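Local coordinates for protein NADPH-quinone reductase (Pediococcus pentosaceus ATCC 25745, PDB 3HA2) that probably uses a bound FMN to pass electrons from NAD(P)H to quinones, and is seen here as the flavodoxin-like part of a longer chain, at residues Ile56-Leu61 and Val158-Tyr163; Lys81-His86 and Asn130-Met135; Asn106-Gly111 and Ala141-Leu146. All coordinates share one frame; numbering follows the deposited sequence.

The three contacts lie within one flavodoxin-like domain, built on a parallel five-stranded sheet in the order 31-35, 3-7, 54-60, 94-101, 135-143. In contact 1 the last helix, 150-165, packs on the central strand 54-60. Along the chain, contacts 2 and 3 are nested in the loop that contact 1 closes, and their segments alternate. Contact 2 joins the ends of helices 80-83 and 123-131; contact 3 joins the outermost strand within the chain, 135-143, to the loop after strand 94-101. Their centres are about 31 Å apart. Contacts 1 and 3 touch through Leu61 and Phe108 and fasten the last helix and one loop to the same sheet, while contact 2 ties helix ends beside the second subunit.

Contact 1: residues Ile56-Leu61 and Val158-Tyr163; sequences ILEFPL and VAYQQY
Glu58 and Tyr160 meet through a single short hydrogen bond, Tyr160 OH donating to Glu58 OE1 at 2.6 Å. The carboxylate receives it on its syn lone pair, the side of OE2, and stands at 80° to the phenol ring. OE1 lies at the rim of that ring, near its plane, with Tyr160 CE1 only 3.2 Å from Glu58 OE1. Both side chains are reached by the same choice of first torsion: CG lies anti to the backbone N in Glu58 (chi1 180°) and in Tyr160 (chi1 178°), and the glutamate stays extended beyond CG, sending its carboxylate away from the sheet toward the helix. A long acid suits a strand residue that must cross to the helix layer, and a phenol suits the helix because it carries a donor at the end of an apolar ring. That ring also meets Phe21 edge-to-face. A leucine in place of Glu58 would probably leave the buried Tyr160 hydroxyl without its acceptor and the strand without its polar tie to the helix.

Two residues back on the strand and three on along the helix, Ile56 meets Tyr163. Ile56 CD1 comes to 3.9 Å from Tyr163 CD2, while Ile56 CG1 lies 4.2 Å from Tyr163 CE2, a mainly apolar approach in which the side chains cross obliquely. The same methyl, Ile56 CD1, also comes 3.9 Å from the backbone oxygen Tyr163 O. The hydroxyl of Tyr163 looks elsewhere, bonded to Pro138 O and Ile97 N, so the ring spans from the helix to neighbouring strands. Alternate strand residues thus face residues one helical turn apart, as expected where a helix covers one face of a parallel sheet; here the C-terminal helix covers the central strand of the three-layer alpha/beta/alpha flavodoxin-like fold.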
ATOM      1  N   ILE A  56       7.139  14.429   5.737  1.00 21.95           N
ATOM      2  CA  ILE A  56       6.014  14.447   4.825  1.00 22.55           C
ATOM      3  C   ILE A  56       6.270  13.468   3.687  1.00 22.51           C
ATOM      4  O   ILE A  56       7.324  13.500   3.051  1.00 22.57           O
ATOM      5  CB  ILE A  56       5.775  15.866   4.301  1.00 22.56           C
ATOM      6  CG1 ILE A  56       5.226  16.741   5.437  1.00 23.01           C
ATOM      7  CG2 ILE A  56       4.861  15.851   3.085  1.00 23.78           C
ATOM      8  CD1 ILE A  56       5.285  18.241   5.156  1.00 24.50           C
ATOM      9  N   LEU A  57       5.319  12.582   3.445  1.00 21.78           N
ATOM     10  CA  LEU A  57       5.449  11.683   2.304  1.00 21.89           C
ATOM     11  C   LEU A  57       4.580  12.233   1.200  1.00 21.59           C
ATOM     12  O   LEU A  57       3.370  12.418   1.380  1.00 22.35           O
ATOM     13  CB  LEU A  57       4.994  10.277   2.655  1.00 21.52           C
ATOM     14  CG  LEU A  57       5.589   9.694   3.940  1.00 22.20           C
ATOM     15  CD1 LEU A  57       5.033   8.261   4.104  1.00 22.13           C
ATOM     16  CD2 LEU A  57       7.119   9.716   3.965  1.00 24.07           C
ATOM     17  N   GLU A  58       5.213  12.487   0.062  1.00 21.30           N
ATOM     18  CA  GLU A  58       4.582  13.185  -1.060  1.00 21.70           C
ATOM     19  C   GLU A  58       4.564  12.269  -2.291  1.00 22.84           C
ATOM     20  O   GLU A  58       5.622  11.938  -2.876  1.00 22.62           O
ATOM     21  CB  GLU A  58       5.358  14.478  -1.342  1.00 21.69           C
ATOM     22  CG  GLU A  58       4.817  15.294  -2.489  1.00 23.54           C
ATOM     23  CD  GLU A  58       5.266  16.730  -2.448  1.00 24.71           C
ATOM     24  OE1 GLU A  58       5.484  17.279  -1.339  1.00 26.70           O
ATOM     25  OE2 GLU A  58       5.385  17.321  -3.541  1.00 26.23           O
ATOM     26  N   PHE A  59       3.364  11.868  -2.704  1.00 22.55           N
ATOM     27  CA  PHE A  59       3.255  10.872  -3.770  1.00 22.97           C
ATOM     28  C   PHE A  59       1.920  10.927  -4.514  1.00 23.17           C
ATOM     29  O   PHE A  59       0.931  11.429  -3.978  1.00 23.85           O
ATOM     30  CB  PHE A  59       3.462   9.470  -3.167  1.00 21.84           C
ATOM     31  CG  PHE A  59       2.483   9.118  -2.042  1.00 22.87           C
ATOM     32  CD1 PHE A  59       2.773   9.410  -0.700  1.00 23.38           C
ATOM     33  CD2 PHE A  59       1.268   8.498  -2.335  1.00 22.57           C
ATOM     34  CE1 PHE A  59       1.864   9.091   0.329  1.00 22.71           C
ATOM     35  CE2 PHE A  59       0.357   8.165  -1.312  1.00 23.31           C
ATOM     36  CZ  PHE A  59       0.661   8.460   0.022  1.00 22.62           C
ATOM     37  N   PRO A  60       1.890  10.391  -5.744  1.00 24.57           N
ATOM     38  CA  PRO A  60       0.623  10.216  -6.463  1.00 24.67           C
ATOM     39  C   PRO A  60      -0.089   8.944  -6.027  1.00 24.84           C
ATOM     40  O   PRO A  60       0.546   7.939  -5.685  1.00 24.77           O
ATOM     41  CB  PRO A  60       1.069  10.119  -7.917  1.00 25.03           C
ATOM     42  CG  PRO A  60       2.416   9.472  -7.846  1.00 25.78           C
ATOM     43  CD  PRO A  60       3.051   9.971  -6.556  1.00 23.97           C
ATOM     44  N   LEU A  61      -1.409   8.983  -6.040  1.00 25.07           N
ATOM     45  CA  LEU A  61      -2.189   7.827  -5.641  1.00 25.82           C
ATOM     46  C   LEU A  61      -2.238   6.847  -6.837  1.00 27.23           C
ATOM     47  O   LEU A  61      -2.699   7.200  -7.934  1.00 27.91           O
ATOM     48  CB  LEU A  61      -3.588   8.295  -5.229  1.00 26.23           C
ATOM     49  CG  LEU A  61      -4.506   7.286  -4.560  1.00 25.36           C
ATOM     50  CD1 LEU A  61      -4.039   7.052  -3.128  1.00 26.29           C
ATOM     51  CD2 LEU A  61      -5.973   7.744  -4.612  1.00 25.58           C
ATOM     52  N   VAL A 158      -0.026  27.665  -1.258  1.00 27.20           N
ATOM     53  CA  VAL A 158       0.049  28.301   0.067  1.00 26.88           C
ATOM     54  C   VAL A 158      -0.291  27.333   1.213  1.00 27.10           C
ATOM     55  O   VAL A 158       0.373  27.330   2.255  1.00 27.51           O
ATOM     56  CB  VAL A 158      -0.886  29.551   0.146  1.00 27.11           C
ATOM     57  CG1 VAL A 158      -0.907  30.126   1.549  1.00 28.02           C
ATOM     58  CG2 VAL A 158      -0.443  30.618  -0.850  1.00 27.11           C
ATOM     59  N   ALA A 159      -1.326  26.514   1.025  1.00 27.13           N
ATOM     60  CA  ALA A 159      -1.671  25.478   2.002  1.00 26.84           C
ATOM     61  C   ALA A 159      -0.506  24.503   2.147  1.00 26.56           C
ATOM     62  O   ALA A 159      -0.178  24.068   3.250  1.00 26.05           O
ATOM     63  CB  ALA A 159      -2.958  24.737   1.592  1.00 26.79           C
ATOM     64  N   TYR A 160       0.121  24.182   1.020  1.00 25.75           N
ATOM     65  CA  TYR A 160       1.291  23.294   1.000  1.00 25.68           C
ATOM     66  C   TYR A 160       2.476  23.874   1.780  1.00 25.68           C
ATOM     67  O   TYR A 160       3.111  23.177   2.587  1.00 25.39           O
ATOM     68  CB  TYR A 160       1.671  23.011  -0.455  1.00 25.74           C
ATOM     69  CG  TYR A 160       2.904  22.143  -0.637  1.00 26.04           C
ATOM     70  CD1 TYR A 160       2.882  20.782  -0.313  1.00 26.37           C
ATOM     71  CD2 TYR A 160       4.087  22.685  -1.151  1.00 27.29           C
ATOM     72  CE1 TYR A 160       4.020  19.981  -0.490  1.00 24.53           C
ATOM     73  CE2 TYR A 160       5.229  21.895  -1.329  1.00 26.50           C
ATOM     74  CZ  TYR A 160       5.187  20.549  -0.999  1.00 24.86           C
ATOM     75  OH  TYR A 160       6.306  19.766  -1.207  1.00 24.93           O
ATOM     76  N   GLN A 161       2.742  25.165   1.571  1.00 25.38           N
ATOM     77  CA  GLN A 161       3.778  25.873   2.329  1.00 25.29           C
ATOM     78  C   GLN A 161       3.522  25.825   3.833  1.00 24.94           C
ATOM     79  O   GLN A 161       4.439  25.570   4.609  1.00 24.94           O
ATOM     80  CB  GLN A 161       3.886  27.334   1.880  1.00 24.89           C
ATOM     81  CG  GLN A 161       4.486  27.523   0.512  1.00 25.97           C
ATOM     82  CD  GLN A 161       4.415  28.972   0.057  1.00 27.44           C
ATOM     83  OE1 GLN A 161       3.564  29.742   0.524  1.00 26.17           O
ATOM     84  NE2 GLN A 161       5.304  29.351  -0.862  1.00 26.93           N
ATOM     85  N   GLN A 162       2.280  26.071   4.237  1.00 25.36           N
ATOM     86  CA  GLN A 162       1.882  25.984   5.647  1.00 26.08           C
ATOM     87  C   GLN A 162       2.045  24.567   6.182  1.00 26.31           C
ATOM     88  O   GLN A 162       2.539  24.359   7.297  1.00 26.50           O
ATOM     89  CB  GLN A 162       0.429  26.428   5.811  1.00 26.44           C
ATOM     90  CG  GLN A 162       0.218  27.914   5.510  1.00 30.06           C
ATOM     91  CD  GLN A 162       1.084  28.781   6.400  1.00 35.28           C
ATOM     92  OE1 GLN A 162       0.933  28.776   7.628  1.00 38.64           O
ATOM     93  NE2 GLN A 162       2.012  29.518   5.792  1.00 37.67           N
ATOM     94  N   TYR A 163       1.642  23.603   5.358  1.00 25.92           N
ATOM     95  CA  TYR A 163       1.726  22.184   5.706  1.00 26.20           C
ATOM     96  C   TYR A 163       3.166  21.790   6.028  1.00 26.83           C
ATOM     97  O   TYR A 163       3.420  21.076   6.992  1.00 26.82           O
ATOM     98  CB  TYR A 163       1.150  21.331   4.571  1.00 25.16           C
ATOM     99  CG  TYR A 163       0.777  19.912   4.987  1.00 24.48           C
ATOM    100  CD1 TYR A 163      -0.295  19.679   5.855  1.00 24.78           C
ATOM    101  CD2 TYR A 163       1.499  18.804   4.509  1.00 24.66           C
ATOM    102  CE1 TYR A 163      -0.648  18.369   6.244  1.00 24.38           C
ATOM    103  CE2 TYR A 163       1.144  17.488   4.890  1.00 22.64           C
ATOM    104  CZ  TYR A 163       0.074  17.292   5.754  1.00 23.63           C
ATOM    105  OH  TYR A 163      -0.264  16.006   6.139  1.00 22.25           O
TER

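Contact 2: residues Lys81-His86 and Asn130-Met135; sequences KFATGH and NKTKMM. With SO4 (sulfate ion), chain D.
The peptide group linking Ala83 to Thr84 is the flat group on which Thr132 rests, for no aromatic ring spans this contact. Thr132 CG2 lies over one face of it, beyond the oxygen, 3.6 Å from Ala83 O. On that same face stand the methyls Ala83 CB, 3.9 Å from Thr132 CG2, and Thr84 CG2, which lies 4.1 Å from Lys131 CG. Trp63 of the second subunit packs on Ala83 and Thr84. Small residues suit a place where the backbones come so close, the CA atoms of Ala83 and Thr132 being 5.9 Å apart.

Each threonine is the first residue to leave helical geometry. OG1 takes the position between the backbone N and the carbonyl carbon (chi1 57° in Thr84, 55° in Thr132), where it is bonded back to the helix, to Thr80 O and Phe128 O respectively; this frees the methyl for the partner segment. Helix 123-131 closes in a Schellman motif, with Lys133 at positive phi as its C-prime residue and Met134 N, of a selenomethionine, bonded to Ala129 O. Lys133 then makes a cation-pi contact with Tyr88. Lys131, bent at chi2, offers its aliphatic CG to Thr84, and Tyr64 of the second subunit packs against it. At the start of helix 80-83 a sulfate ion, probably from the crystallisation liquor, accepts a hydrogen bond from Lys81 N to its O4 at 3.1 Å, and another from Thr80 N.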
ATOM      1  N   LYS A  81      14.118  -2.661  14.203  1.00 26.86           N
ATOM      2  CA  LYS A  81      15.214  -2.145  15.040  1.00 27.68           C
ATOM      3  C   LYS A  81      15.207  -0.616  15.123  1.00 26.49           C
ATOM      4  O   LYS A  81      15.474  -0.039  16.174  1.00 26.37           O
ATOM      5  CB  LYS A  81      16.567  -2.624  14.483  1.00 27.17           C
ATOM      6  CG  LYS A  81      17.779  -2.443  15.412  1.00 31.00           C
ATOM      7  CD  LYS A  81      19.094  -2.456  14.609  1.00 30.39           C
ATOM      8  CE  LYS A  81      20.308  -2.905  15.415  1.00 34.41           C
ATOM      9  NZ  LYS A  81      20.295  -2.568  16.874  1.00 37.37           N
ATOM     10  N   PHE A  82      14.895   0.032  14.009  1.00 25.23           N
ATOM     11  CA  PHE A  82      14.957   1.492  13.924  1.00 24.41           C
ATOM     12  C   PHE A  82      13.641   2.143  14.374  1.00 24.49           C
ATOM     13  O   PHE A  82      13.626   2.984  15.287  1.00 24.25           O
ATOM     14  CB  PHE A  82      15.326   1.889  12.487  1.00 23.74           C
ATOM     15  CG  PHE A  82      15.392   3.375  12.248  1.00 22.26           C
ATOM     16  CD1 PHE A  82      16.472   4.125  12.700  1.00 21.96           C
ATOM     17  CD2 PHE A  82      14.397   4.014  11.512  1.00 22.09           C
ATOM     18  CE1 PHE A  82      16.546   5.504  12.466  1.00 21.41           C
ATOM     19  CE2 PHE A  82      14.453   5.397  11.276  1.00 21.69           C
ATOM     20  CZ  PHE A  82      15.535   6.138  11.735  1.00 23.13           C
ATOM     21  N   ALA A  83      12.545   1.722  13.751  1.00 23.79           N
ATOM     22  CA  ALA A  83      11.250   2.380  13.905  1.00 24.34           C
ATOM     23  C   ALA A  83      10.487   1.941  15.145  1.00 24.62           C
ATOM     24  O   ALA A  83       9.654   2.691  15.653  1.00 24.54           O
ATOM     25  CB  ALA A  83      10.409   2.176  12.657  1.00 24.38           C
ATOM     26  N   THR A  84      10.773   0.727  15.625  1.00 25.53           N
ATOM     27  CA  THR A  84      10.199   0.224  16.888  1.00 26.26           C
ATOM     28  C   THR A  84      11.322  -0.352  17.758  1.00 26.94           C
ATOM     29  O   THR A  84      12.272   0.360  18.080  1.00 26.36           O
ATOM     30  CB  THR A  84       9.036  -0.779  16.628  1.00 26.46           C
ATOM     31  OG1 THR A  84       9.490  -1.865  15.813  1.00 26.10           O
ATOM     32  CG2 THR A  84       7.865  -0.066  15.898  1.00 26.62           C
ATOM     33  N   GLY A  85      11.225  -1.634  18.101  1.00 27.91           N
ATOM     34  CA  GLY A  85      12.261  -2.338  18.883  1.00 29.44           C
ATOM     35  C   GLY A  85      12.542  -1.628  20.185  1.00 30.56           C
ATOM     36  O   GLY A  85      11.614  -1.310  20.942  1.00 31.17           O
ATOM     37  N   HIS A  86      13.817  -1.345  20.440  1.00 31.24           N
ATOM     38  CA  HIS A  86      14.195  -0.572  21.621  1.00 32.13           C
ATOM     39  C   HIS A  86      14.627   0.858  21.302  1.00 31.91           C
ATOM     40  O   HIS A  86      15.147   1.557  22.171  1.00 32.95           O
ATOM     41  CB  HIS A  86      15.274  -1.310  22.409  1.00 33.11           C
ATOM     42  CG  HIS A  86      14.769  -2.551  23.075  1.00 36.43           C
ATOM     43  ND1 HIS A  86      14.775  -3.783  22.452  1.00 39.92           N
ATOM     44  CD2 HIS A  86      14.198  -2.744  24.286  1.00 38.19           C
ATOM     45  CE1 HIS A  86      14.251  -4.684  23.265  1.00 40.28           C
ATOM     46  NE2 HIS A  86      13.891  -4.079  24.383  1.00 40.24           N
ATOM     47  N   ASN A 130       0.777   5.521  14.373  1.00 24.41           N
ATOM     48  CA  ASN A 130       0.362   5.077  15.713  1.00 25.42           C
ATOM     49  C   ASN A 130       1.408   4.114  16.298  1.00 25.14           C
ATOM     50  O   ASN A 130       1.826   4.246  17.456  1.00 25.47           O
ATOM     51  CB  ASN A 130      -1.031   4.403  15.664  1.00 26.30           C
ATOM     52  CG  ASN A 130      -2.177   5.393  15.426  1.00 28.00           C
ATOM     53  OD1 ASN A 130      -3.274   5.008  14.983  1.00 33.45           O
ATOM     54  ND2 ASN A 130      -1.929   6.669  15.696  1.00 28.16           N
ATOM     55  N   LYS A 131       1.854   3.173  15.472  1.00 25.18           N
ATOM     56  CA  LYS A 131       2.785   2.141  15.907  1.00 24.96           C
ATOM     57  C   LYS A 131       4.142   2.702  16.310  1.00 24.89           C
ATOM     58  O   LYS A 131       4.766   2.226  17.269  1.00 25.31           O
ATOM     59  CB  LYS A 131       2.964   1.096  14.815  1.00 25.20           C
ATOM     60  CG  LYS A 131       3.862  -0.097  15.207  1.00 26.95           C
ATOM     61  CD  LYS A 131       3.209  -0.945  16.285  1.00 30.41           C
ATOM     62  CE  LYS A 131       3.865  -2.308  16.385  1.00 34.89           C
ATOM     63  NZ  LYS A 131       3.085  -3.173  17.311  1.00 39.03           N
ATOM     64  N   THR A 132       4.600   3.701  15.567  1.00 24.38           N
ATOM     65  CA  THR A 132       5.926   4.274  15.767  1.00 23.90           C
ATOM     66  C   THR A 132       5.903   5.489  16.701  1.00 23.58           C
ATOM     67  O   THR A 132       6.927   6.159  16.863  1.00 23.23           O
ATOM     68  CB  THR A 132       6.581   4.637  14.406  1.00 23.12           C
ATOM     69  OG1 THR A 132       5.714   5.504  13.671  1.00 23.29           O
ATOM     70  CG2 THR A 132       6.798   3.383  13.558  1.00 23.55           C
ATOM     71  N   LYS A 133       4.737   5.775  17.291  1.00 23.30           N
ATOM     72  CA  LYS A 133       4.559   6.884  18.247  1.00 24.76           C
ATOM     73  C   LYS A 133       4.769   8.276  17.626  1.00 24.95           C
ATOM     74  O   LYS A 133       5.212   9.219  18.307  1.00 24.03           O
ATOM     75  CB  LYS A 133       5.452   6.705  19.493  1.00 24.74           C
ATOM     76  CG  LYS A 133       5.303   5.340  20.160  1.00 26.25           C
ATOM     77  CD  LYS A 133       6.186   5.189  21.414  1.00 25.92           C
ATOM     78  CE  LYS A 133       5.969   3.804  22.025  1.00 29.90           C
ATOM     79  NZ  LYS A 133       6.791   3.554  23.258  1.00 30.28           N
HETATM   80  N   MSE A 134       4.451   8.377  16.336  1.00 25.86           N
HETATM   81  CA  MSE A 134       4.443   9.650  15.617  1.00 27.82           C
HETATM   82  C   MSE A 134       3.071  10.317  15.754  1.00 27.88           C
HETATM   83  O   MSE A 134       2.081   9.642  16.042  1.00 27.98           O
HETATM   84  CB  MSE A 134       4.742   9.413  14.136  1.00 26.76           C
HETATM   85  CG  MSE A 134       6.113   8.855  13.869  1.00 27.38           C
HETATM   86 SE   MSE A 134       6.387   8.613  11.947  1.00 32.94          SE
HETATM   87  CE  MSE A 134       6.992  10.437  11.504  1.00 26.54           C
HETATM   88  N   MSE A 135       3.035  11.632  15.551  1.00 27.95           N
HETATM   89  CA  MSE A 135       1.815  12.406  15.485  1.00 29.25           C
HETATM   90  C   MSE A 135       1.348  12.503  14.026  1.00 27.72           C
HETATM   91  O   MSE A 135       2.014  13.109  13.198  1.00 27.80           O
HETATM   92  CB  MSE A 135       2.070  13.811  16.050  1.00 30.65           C
HETATM   93  CG  MSE A 135       0.988  14.818  15.744  1.00 39.61           C
HETATM   94 SE   MSE A 135      -0.665  14.340  16.663  1.00 62.24          SE
HETATM   95  CE  MSE A 135      -0.098  14.642  18.528  1.00 56.05           C
TER
HETATM   96  S   SO4 D 179      14.486  -5.713  11.192  1.00 56.95           S
HETATM   97  O1  SO4 D 179      14.240  -7.107  11.585  1.00 56.07           O
HETATM   98  O2  SO4 D 179      15.437  -5.701  10.073  1.00 55.66           O
HETATM   99  O3  SO4 D 179      13.229  -5.120  10.713  1.00 55.55           O
HETATM  100  O4  SO4 D 179      15.031  -4.961  12.338  1.00 52.01           O

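Contact 3: residues Asn106-Gly111 and Ala141-Leu146; sequences NAFQAG and AVHQFL
Phe108 and His143 lay their rings near parallel but slid apart, with planes 27° apart and centroids 5.7 Å from each other, so that they barely overlap. Phe108 comes from the loop after strand 94-101, His143 from the outermost strand within the chain, 135-143. The phenylalanine can be followed outward. Its CB bond leaves the loop in the direction of the strand, and with CG anti to the carbonyl carbon (chi1 -65°) the ring carries on that way. From CG the ring divides. On one branch CD2 and CE2 are the ring atoms turned to the imidazole, which is probably turned over in the model, so that which of its own atoms they meet is doubtful. The other branch, CD1 and CE1, turns away from the imidazole. At the tip, Phe108 CZ reaches 3.9 Å from Leu61 CD2, joining this contact to the residue just after the central strand 54-60. Thr101, Ile118 and Leu121 also pack on Phe108, so a large apolar ring is well suited to tie the loop to strand 94-101 and helix 118-121. His143 in turn touches Thr101 and Ile118.

Beside the aromatic pair the loop fastens itself. Gln109 NE2 donates to Asn106 O at 2.8 Å, almost straight at 174°, and meets a lone pair of that oxygen in the carbonyl plane, while the oxygen lies in the plane of the glutamine amide. The bond fixes how this amide is turned and closes the short loop on either side of Phe108.

No hydrogen bond crosses between the segments, and the chemistry implies a contact of dispersion and shape, in which the histidine serves as a flat ring and not as a donor or acceptor to its partner.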
ATOM      1  N   ASN A 106     -14.405  14.850  -5.078  1.00 25.38           N
ATOM      2  CA  ASN A 106     -15.764  14.433  -4.721  1.00 25.69           C
ATOM      3  C   ASN A 106     -16.081  12.958  -5.004  1.00 24.30           C
ATOM      4  O   ASN A 106     -17.098  12.466  -4.541  1.00 24.46           O
ATOM      5  CB  ASN A 106     -16.804  15.348  -5.357  1.00 26.36           C
ATOM      6  CG  ASN A 106     -16.816  16.740  -4.717  1.00 30.52           C
ATOM      7  OD1 ASN A 106     -16.575  16.896  -3.508  1.00 34.36           O
ATOM      8  ND2 ASN A 106     -17.083  17.753  -5.525  1.00 36.31           N
ATOM      9  N   ALA A 107     -15.200  12.245  -5.720  1.00 23.26           N
ATOM     10  CA  ALA A 107     -15.402  10.807  -5.954  1.00 22.56           C
ATOM     11  C   ALA A 107     -15.092   9.974  -4.700  1.00 22.55           C
ATOM     12  O   ALA A 107     -15.566   8.830  -4.565  1.00 22.14           O
ATOM     13  CB  ALA A 107     -14.517  10.345  -7.108  1.00 24.18           C
ATOM     14  N   PHE A 108     -14.303  10.552  -3.791  1.00 22.03           N
ATOM     15  CA  PHE A 108     -13.796   9.835  -2.619  1.00 22.43           C
ATOM     16  C   PHE A 108     -14.677  10.068  -1.393  1.00 22.17           C
ATOM     17  O   PHE A 108     -14.308  10.783  -0.467  1.00 22.10           O
ATOM     18  CB  PHE A 108     -12.348  10.229  -2.321  1.00 22.99           C
ATOM     19  CG  PHE A 108     -11.384   9.834  -3.397  1.00 23.49           C
ATOM     20  CD1 PHE A 108     -10.901   8.533  -3.463  1.00 23.65           C
ATOM     21  CD2 PHE A 108     -10.966  10.770  -4.358  1.00 26.17           C
ATOM     22  CE1 PHE A 108      -9.994   8.159  -4.468  1.00 26.27           C
ATOM     23  CE2 PHE A 108     -10.075  10.399  -5.385  1.00 24.87           C
ATOM     24  CZ  PHE A 108      -9.591   9.093  -5.436  1.00 25.01           C
ATOM     25  N   GLN A 109     -15.838   9.431  -1.391  1.00 21.66           N
ATOM     26  CA  GLN A 109     -16.763   9.499  -0.258  1.00 22.45           C
ATOM     27  C   GLN A 109     -17.811   8.425  -0.453  1.00 22.08           C
ATOM     28  O   GLN A 109     -18.000   7.927  -1.573  1.00 22.17           O
ATOM     29  CB  GLN A 109     -17.471  10.869  -0.180  1.00 22.43           C
ATOM     30  CG  GLN A 109     -18.253  11.249  -1.432  1.00 22.43           C
ATOM     31  CD  GLN A 109     -18.890  12.611  -1.354  1.00 24.41           C
ATOM     32  OE1 GLN A 109     -19.618  12.920  -0.405  1.00 24.56           O
ATOM     33  NE2 GLN A 109     -18.673  13.422  -2.385  1.00 26.55           N
ATOM     34  N   ALA A 110     -18.506   8.093   0.631  1.00 22.34           N
ATOM     35  CA  ALA A 110     -19.602   7.131   0.575  1.00 21.98           C
ATOM     36  C   ALA A 110     -20.656   7.572  -0.446  1.00 22.62           C
ATOM     37  O   ALA A 110     -21.021   8.743  -0.528  1.00 22.26           O
ATOM     38  CB  ALA A 110     -20.213   6.949   1.964  1.00 21.63           C
ATOM     39  N   GLY A 111     -21.136   6.629  -1.246  1.00 22.95           N
ATOM     40  CA  GLY A 111     -22.206   6.954  -2.208  1.00 23.52           C
ATOM     41  C   GLY A 111     -21.687   7.509  -3.527  1.00 24.47           C
ATOM     42  O   GLY A 111     -22.440   7.607  -4.501  1.00 24.90           O
ATOM     43  N   ALA A 141      -4.675  16.389   0.650  1.00 23.92           N
ATOM     44  CA  ALA A 141      -5.051  15.733  -0.618  1.00 24.21           C
ATOM     45  C   ALA A 141      -5.068  16.766  -1.740  1.00 24.50           C
ATOM     46  O   ALA A 141      -5.616  17.870  -1.577  1.00 25.15           O
ATOM     47  CB  ALA A 141      -6.410  15.016  -0.492  1.00 24.47           C
ATOM     48  N   VAL A 142      -4.444  16.412  -2.861  1.00 24.27           N
ATOM     49  CA  VAL A 142      -4.267  17.323  -3.988  1.00 24.90           C
ATOM     50  C   VAL A 142      -4.943  16.673  -5.195  1.00 25.46           C
ATOM     51  O   VAL A 142      -4.399  15.754  -5.793  1.00 26.09           O
ATOM     52  CB  VAL A 142      -2.762  17.571  -4.258  1.00 24.69           C
ATOM     53  CG1 VAL A 142      -2.550  18.478  -5.468  1.00 25.92           C
ATOM     54  CG2 VAL A 142      -2.081  18.167  -3.014  1.00 25.40           C
ATOM     55  N   HIS A 143      -6.116  17.186  -5.561  1.00 24.69           N
ATOM     56  CA  HIS A 143      -6.931  16.569  -6.601  1.00 24.33           C
ATOM     57  C   HIS A 143      -6.899  17.373  -7.907  1.00 24.35           C
ATOM     58  O   HIS A 143      -7.328  18.524  -7.938  1.00 23.36           O
ATOM     59  CB  HIS A 143      -8.368  16.433  -6.120  1.00 24.71           C
ATOM     60  CG  HIS A 143      -8.541  15.504  -4.963  1.00 26.59           C
ATOM     61  ND1 HIS A 143      -8.852  15.949  -3.696  1.00 28.96           N
ATOM     62  CD2 HIS A 143      -8.480  14.158  -4.885  1.00 25.53           C
ATOM     63  CE1 HIS A 143      -8.966  14.915  -2.884  1.00 24.93           C
ATOM     64  NE2 HIS A 143      -8.753  13.816  -3.580  1.00 29.64           N
ATOM     65  N   GLN A 144      -6.357  16.758  -8.960  1.00 24.58           N
ATOM     66  CA  GLN A 144      -6.335  17.337 -10.330  1.00 25.30           C
ATOM     67  C   GLN A 144      -5.591  18.667 -10.379  1.00 24.99           C
ATOM     68  O   GLN A 144      -6.044  19.635 -11.003  1.00 25.43           O
ATOM     69  CB  GLN A 144      -7.750  17.460 -10.903  1.00 25.45           C
ATOM     70  CG  GLN A 144      -8.472  16.104 -11.016  1.00 26.02           C
ATOM     71  CD  GLN A 144      -9.887  16.202 -11.588  1.00 26.60           C
ATOM     72  OE1 GLN A 144     -10.601  17.181 -11.387  1.00 27.40           O
ATOM     73  NE2 GLN A 144     -10.288  15.166 -12.315  1.00 29.17           N
ATOM     74  N   PHE A 145      -4.424  18.699  -9.736  1.00 25.17           N
ATOM     75  CA  PHE A 145      -3.696  19.950  -9.583  1.00 24.24           C
ATOM     76  C   PHE A 145      -3.514  20.699 -10.895  1.00 24.44           C
ATOM     77  O   PHE A 145      -3.706  21.913 -10.945  1.00 24.51           O
ATOM     78  CB  PHE A 145      -2.325  19.743  -8.949  1.00 24.99           C
ATOM     79  CG  PHE A 145      -1.551  21.015  -8.802  1.00 23.58           C
ATOM     80  CD1 PHE A 145      -1.758  21.849  -7.704  1.00 24.88           C
ATOM     81  CD2 PHE A 145      -0.647  21.404  -9.776  1.00 25.77           C
ATOM     82  CE1 PHE A 145      -1.045  23.045  -7.576  1.00 24.01           C
ATOM     83  CE2 PHE A 145       0.050  22.610  -9.666  1.00 25.74           C
ATOM     84  CZ  PHE A 145      -0.155  23.431  -8.560  1.00 24.65           C
ATOM     85  N   LEU A 146      -3.131  19.981 -11.944  1.00 24.21           N
ATOM     86  CA  LEU A 146      -2.815  20.640 -13.223  1.00 24.91           C
ATOM     87  C   LEU A 146      -4.036  21.216 -13.925  1.00 24.49           C
ATOM     88  O   LEU A 146      -3.886  22.057 -14.804  1.00 24.58           O
ATOM     89  CB  LEU A 146      -2.084  19.687 -14.184  1.00 25.24           C
ATOM     90  CG  LEU A 146      -0.633  19.336 -13.850  1.00 27.22           C
ATOM     91  CD1 LEU A 146      -0.147  18.297 -14.849  1.00 30.61           C
ATOM     92  CD2 LEU A 146       0.268  20.573 -13.857  1.00 27.19           C
TER